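Local coordinates for long form salivary protein D7L1 (Anopheles stephensi, PDB 3NHI) that binds and sequesters cysteinyl leukotrienes and thromboxane A2 analogs, mediators of the host response, helping female mosquitoes feed on vertebrate blood, at residues L12-R17 / T57-Y62. Sequence-based numbering, arbitrary orientation.
Sequences LYVYKR and TGLQIY. With EAH ((5S,7E,9E,11Z,14Z)-5-hydroxyicosa-7,9,11,14-tetraenoic acid), chain B.
With chi1 at 168°, V14 holds CG1 trans to its amide nitrogen and CG2 beside it, which sets both methyls against the same side of G58, CG1 by its CA and CG2 by its carbonyl, while L59 swings CG opposite its own carbonyl carbon (chi1 -61°), which carries its methyls toward the hydroxyl end of Y15. V14 CG2 lies 3.4 Å from G58 O and CG1 3.7 Å from G58 CA; with no side chain at G58, the backbones can approach to 5.3 Å between the CA atoms of V14 and G58. L59 forks between its two neighbours: CD2 packs 4.1 Å from V14 CG1, and CD1 sits 4.0 Å from Y15 CE1. The leucine and tyrosine side chains cross at roughly a right angle, CD1 approaching the phenol end of the ring obliquely. G58 belongs to the last turn of helix 46-58, and Q60, with positive phi (69°), leaves helical geometry in a Schellman motif. Helix 8-22 is thereby joined to the C-terminal end of helix 46-58 along one wall of the lipid pocket. The bound hydroxyeicosatetraenoic acid passes over one face of Y15, with its C8 3.7 Å from CG of that ring, and its tail ends at L59 CD1, 3.6 Å from C20, and I61 CD1, 3.6 Å from C19. L12 CD1 lies by the carboxylate; the ligand is also hydrogen-bonded to K151, W39 and G133. W39 meets the Y15 ring with its plane steeply inclined, and together with the lipid should hinder ring rotation. The contact is apolar: L59 and I61 line the lipid tail, Y15 packs on its C4 to C8 part, V14 and G58 pack behind them, and the Y15 hydroxyl is anchored by its hydrogen bond to Y131 O.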
ATOM      1  N   LEU A  12       5.090   4.517   0.393  1.00  4.61           N
ATOM      2  CA  LEU A  12       4.434   4.832  -0.879  1.00  4.68           C
ATOM      3  C   LEU A  12       3.022   4.256  -0.925  1.00  4.72           C
ATOM      4  O   LEU A  12       2.087   4.904  -1.425  1.00  5.00           O
ATOM      5  CB  LEU A  12       5.263   4.325  -2.061  1.00  5.04           C
ATOM      6  CG  LEU A  12       4.879   4.933  -3.417  1.00  5.84           C
ATOM      7  CD1 LEU A  12       5.149   6.439  -3.477  1.00  8.01           C
ATOM      8  CD2 LEU A  12       5.611   4.229  -4.543  1.00  7.40           C
ATOM      9  N   TYR A  13       2.866   3.043  -0.392  1.00  4.63           N
ATOM     10  CA  TYR A  13       1.551   2.423  -0.297  1.00  5.39           C
ATOM     11  C   TYR A  13       0.583   3.294   0.497  1.00  5.55           C
ATOM     12  O   TYR A  13      -0.552   3.539   0.066  1.00  5.34           O
ATOM     13  CB  TYR A  13       1.638   1.024   0.330  1.00  5.25           C
ATOM     14  CG  TYR A  13       0.277   0.369   0.413  1.00  5.06           C
ATOM     15  CD1 TYR A  13      -0.194  -0.433  -0.628  1.00  5.57           C
ATOM     16  CD2 TYR A  13      -0.560   0.591   1.513  1.00  5.54           C
ATOM     17  CE1 TYR A  13      -1.463  -0.994  -0.571  1.00  5.93           C
ATOM     18  CE2 TYR A  13      -1.821   0.044   1.576  1.00  6.16           C
ATOM     19  CZ  TYR A  13      -2.263  -0.760   0.535  1.00  6.80           C
ATOM     20  OH  TYR A  13      -3.529  -1.314   0.593  1.00  8.04           O
ATOM     21  N   VAL A  14       1.030   3.771   1.657  1.00  5.27           N
ATOM     22  CA  VAL A  14       0.217   4.675   2.469  1.00  5.48           C
ATOM     23  C   VAL A  14      -0.179   5.936   1.704  1.00  5.48           C
ATOM     24  O   VAL A  14      -1.354   6.306   1.670  1.00  5.26           O
ATOM     25  CB  VAL A  14       0.930   5.035   3.781  1.00  5.46           C
ATOM     26  CG1 VAL A  14       0.213   6.192   4.490  1.00  6.47           C
ATOM     27  CG2 VAL A  14       1.019   3.812   4.672  1.00  6.19           C
ATOM     28  N   TYR A  15       0.790   6.588   1.070  1.00  5.30           N
ATOM     29  CA  TYR A  15       0.468   7.816   0.342  1.00  5.92           C
ATOM     30  C   TYR A  15      -0.560   7.551  -0.758  1.00  5.97           C
ATOM     31  O   TYR A  15      -1.562   8.265  -0.857  1.00  6.70           O
ATOM     32  CB  TYR A  15       1.721   8.485  -0.246  1.00  5.92           C
ATOM     33  CG  TYR A  15       2.797   8.808   0.782  1.00  5.72           C
ATOM     34  CD1 TYR A  15       2.479   9.447   1.986  1.00  5.84           C
ATOM     35  CD2 TYR A  15       4.130   8.483   0.544  1.00  6.94           C
ATOM     36  CE1 TYR A  15       3.455   9.737   2.929  1.00  5.72           C
ATOM     37  CE2 TYR A  15       5.121   8.769   1.488  1.00  5.72           C
ATOM     38  CZ  TYR A  15       4.770   9.402   2.670  1.00  5.39           C
ATOM     39  OH  TYR A  15       5.715   9.688   3.622  1.00  6.31           O
ATOM     40  N   LYS A  16      -0.340   6.515  -1.561  1.00  6.18           N
ATOM     41  CA  LYS A  16      -1.195   6.288  -2.725  1.00  6.72           C
ATOM     42  C   LYS A  16      -2.578   5.816  -2.311  1.00  6.66           C
ATOM     43  O   LYS A  16      -3.572   6.239  -2.899  1.00  6.83           O
ATOM     44  CB  LYS A  16      -0.535   5.357  -3.750  1.00  7.18           C
ATOM     45  CG  LYS A  16      -0.416   3.887  -3.353  1.00  7.87           C
ATOM     46  CD  LYS A  16      -1.492   3.003  -3.996  1.00  9.33           C
ATOM     47  CE  LYS A  16      -1.227   1.517  -3.703  1.00  9.22           C
ATOM     48  NZ  LYS A  16      -2.212   0.653  -4.398  1.00 11.94           N
ATOM     49  N   ARG A  17      -2.660   4.960  -1.291  1.00  6.15           N
ATOM     50  CA  ARG A  17      -3.962   4.501  -0.816  1.00  6.51           C
ATOM     51  C   ARG A  17      -4.757   5.654  -0.209  1.00  6.55           C
ATOM     52  O   ARG A  17      -5.970   5.753  -0.412  1.00  7.07           O
ATOM     53  CB  ARG A  17      -3.825   3.319   0.151  1.00  6.59           C
ATOM     54  CG  ARG A  17      -5.131   2.870   0.800  1.00  7.41           C
ATOM     55  CD  ARG A  17      -6.213   2.503  -0.219  1.00  8.91           C
ATOM     56  NE  ARG A  17      -7.344   1.887   0.468  1.00  9.10           N
ATOM     57  CZ  ARG A  17      -7.500   0.576   0.640  1.00  9.52           C
ATOM     58  NH1 ARG A  17      -6.605  -0.274   0.155  1.00 11.29           N
ATOM     59  NH2 ARG A  17      -8.556   0.124   1.303  1.00 11.05           N
ATOM     60  N   THR A  57      -2.211   7.885  10.187  1.00  5.22           N
ATOM     61  CA  THR A  57      -2.541   6.528  10.603  1.00  5.38           C
ATOM     62  C   THR A  57      -1.698   5.503   9.848  1.00  4.89           C
ATOM     63  O   THR A  57      -1.141   4.598  10.449  1.00  5.29           O
ATOM     64  CB  THR A  57      -4.039   6.263  10.395  1.00  5.00           C
ATOM     65  OG1 THR A  57      -4.775   7.202  11.187  1.00  5.79           O
ATOM     66  CG2 THR A  57      -4.424   4.825  10.803  1.00  6.53           C
ATOM     67  N   GLY A  58      -1.602   5.664   8.532  1.00  5.00           N
ATOM     68  CA  GLY A  58      -0.854   4.713   7.705  1.00  5.01           C
ATOM     69  C   GLY A  58       0.633   4.679   8.033  1.00  4.93           C
ATOM     70  O   GLY A  58       1.243   3.610   8.055  1.00  5.77           O
ATOM     71  N   LEU A  59       1.219   5.852   8.281  1.00  5.48           N
ATOM     72  CA  LEU A  59       2.628   5.905   8.675  1.00  5.74           C
ATOM     73  C   LEU A  59       2.825   5.526  10.139  1.00  6.00           C
ATOM     74  O   LEU A  59       3.963   5.437  10.616  1.00  6.18           O
ATOM     75  CB  LEU A  59       3.227   7.285   8.392  1.00  6.07           C
ATOM     76  CG  LEU A  59       3.229   7.744   6.930  1.00  6.19           C
ATOM     77  CD1 LEU A  59       3.849   9.128   6.857  1.00  6.99           C
ATOM     78  CD2 LEU A  59       3.991   6.784   6.012  1.00  7.19           C
ATOM     79  N   GLN A  60       1.708   5.334  10.847  1.00  5.69           N
ATOM     80  CA  GLN A  60       1.695   4.840  12.235  1.00  6.24           C
ATOM     81  C   GLN A  60       2.260   5.869  13.223  1.00  5.95           C
ATOM     82  O   GLN A  60       2.678   5.540  14.338  1.00  6.11           O
ATOM     83  CB  GLN A  60       2.333   3.439  12.313  1.00  6.54           C
ATOM     84  CG  GLN A  60       1.562   2.441  11.425  1.00  7.17           C
ATOM     85  CD  GLN A  60       2.291   1.136  11.161  1.00 11.19           C
ATOM     86  OE1 GLN A  60       3.232   0.787  11.849  1.00 12.22           O
ATOM     87  NE2 GLN A  60       1.857   0.415  10.128  1.00 14.93           N
ATOM     88  N   ILE A  61       2.244   7.128  12.792  1.00  5.52           N
ATOM     89  CA  ILE A  61       2.528   8.265  13.658  1.00  6.19           C
ATOM     90  C   ILE A  61       1.379   8.467  14.659  1.00  6.56           C
ATOM     91  O   ILE A  61       1.602   8.843  15.819  1.00  7.16           O
ATOM     92  CB  ILE A  61       2.767   9.537  12.797  1.00  5.74           C
ATOM     93  CG1 ILE A  61       3.992   9.349  11.899  1.00  6.48           C
ATOM     94  CG2 ILE A  61       2.937  10.790  13.659  1.00  7.26           C
ATOM     95  CD1 ILE A  61       4.149  10.433  10.849  1.00  7.87           C
ATOM     96  N   TYR A  62       0.156   8.222  14.199  1.00  6.10           N
ATOM     97  CA  TYR A  62      -1.033   8.208  15.043  1.00  6.56           C
ATOM     98  C   TYR A  62      -1.530   6.774  15.189  1.00  6.69           C
ATOM     99  O   TYR A  62      -1.673   6.055  14.193  1.00  6.72           O
ATOM    100  CB  TYR A  62      -2.134   9.061  14.407  1.00  6.61           C
ATOM    101  CG  TYR A  62      -3.474   8.939  15.100  1.00  6.95           C
ATOM    102  CD1 TYR A  62      -3.682   9.526  16.345  1.00  6.85           C
ATOM    103  CD2 TYR A  62      -4.529   8.248  14.501  1.00  7.37           C
ATOM    104  CE1 TYR A  62      -4.916   9.411  16.989  1.00  7.16           C
ATOM    105  CE2 TYR A  62      -5.763   8.139  15.130  1.00  7.25           C
ATOM    106  CZ  TYR A  62      -5.944   8.720  16.371  1.00  7.75           C
ATOM    107  OH  TYR A  62      -7.174   8.594  16.979  1.00  9.37           O
TER
HETATM  108  O1  EAH B   1       8.799   7.597  -5.030  1.00 16.83           O
HETATM  109  C1  EAH B   1       7.996   8.484  -4.645  1.00 19.78           C
HETATM  110  O2  EAH B   1       7.076   8.927  -5.376  1.00 20.15           O
HETATM  111  C2  EAH B   1       8.145   9.030  -3.239  1.00 20.85           C
HETATM  112  C3  EAH B   1       7.340  10.318  -3.056  1.00 23.82           C
HETATM  113  C4  EAH B   1       5.953  10.036  -2.485  1.00 25.89           C
HETATM  114  C5  EAH B   1       5.166  11.323  -2.351  1.00 27.40           C
HETATM  115  O3  EAH B   1       5.675  12.040  -1.348  1.00 28.84           O
HETATM  116  C6  EAH B   1       3.697  11.017  -2.075  1.00 27.81           C
HETATM  117  C7  EAH B   1       2.910  12.284  -1.779  1.00 28.00           C
HETATM  118  C8  EAH B   1       2.548  12.345  -0.310  1.00 28.30           C
HETATM  119  C9  EAH B   1       1.995  13.657   0.004  1.00 28.70           C
HETATM  120  C10 EAH B   1       1.832  13.799   1.319  1.00 28.51           C
HETATM  121  C11 EAH B   1       1.283  15.128   1.579  1.00 28.90           C
HETATM  122  C12 EAH B   1       1.079  15.618   2.805  1.00 29.13           C
HETATM  123  C13 EAH B   1       1.373  14.848   4.072  1.00 29.15           C
HETATM  124  C14 EAH B   1       0.093  14.175   4.517  1.00 28.77           C
HETATM  125  C15 EAH B   1      -0.327  14.116   5.782  1.00 29.04           C
HETATM  126  C16 EAH B   1       0.435  14.706   6.944  1.00 28.83           C
HETATM  127  C17 EAH B   1       1.187  13.591   7.654  1.00 27.87           C
HETATM  128  C18 EAH B   1       2.619  13.498   7.145  1.00 27.00           C
HETATM  129  C19 EAH B   1       3.480  12.718   8.124  1.00 26.83           C
HETATM  130  C20 EAH B   1       4.879  12.538   7.581  1.00 26.27           C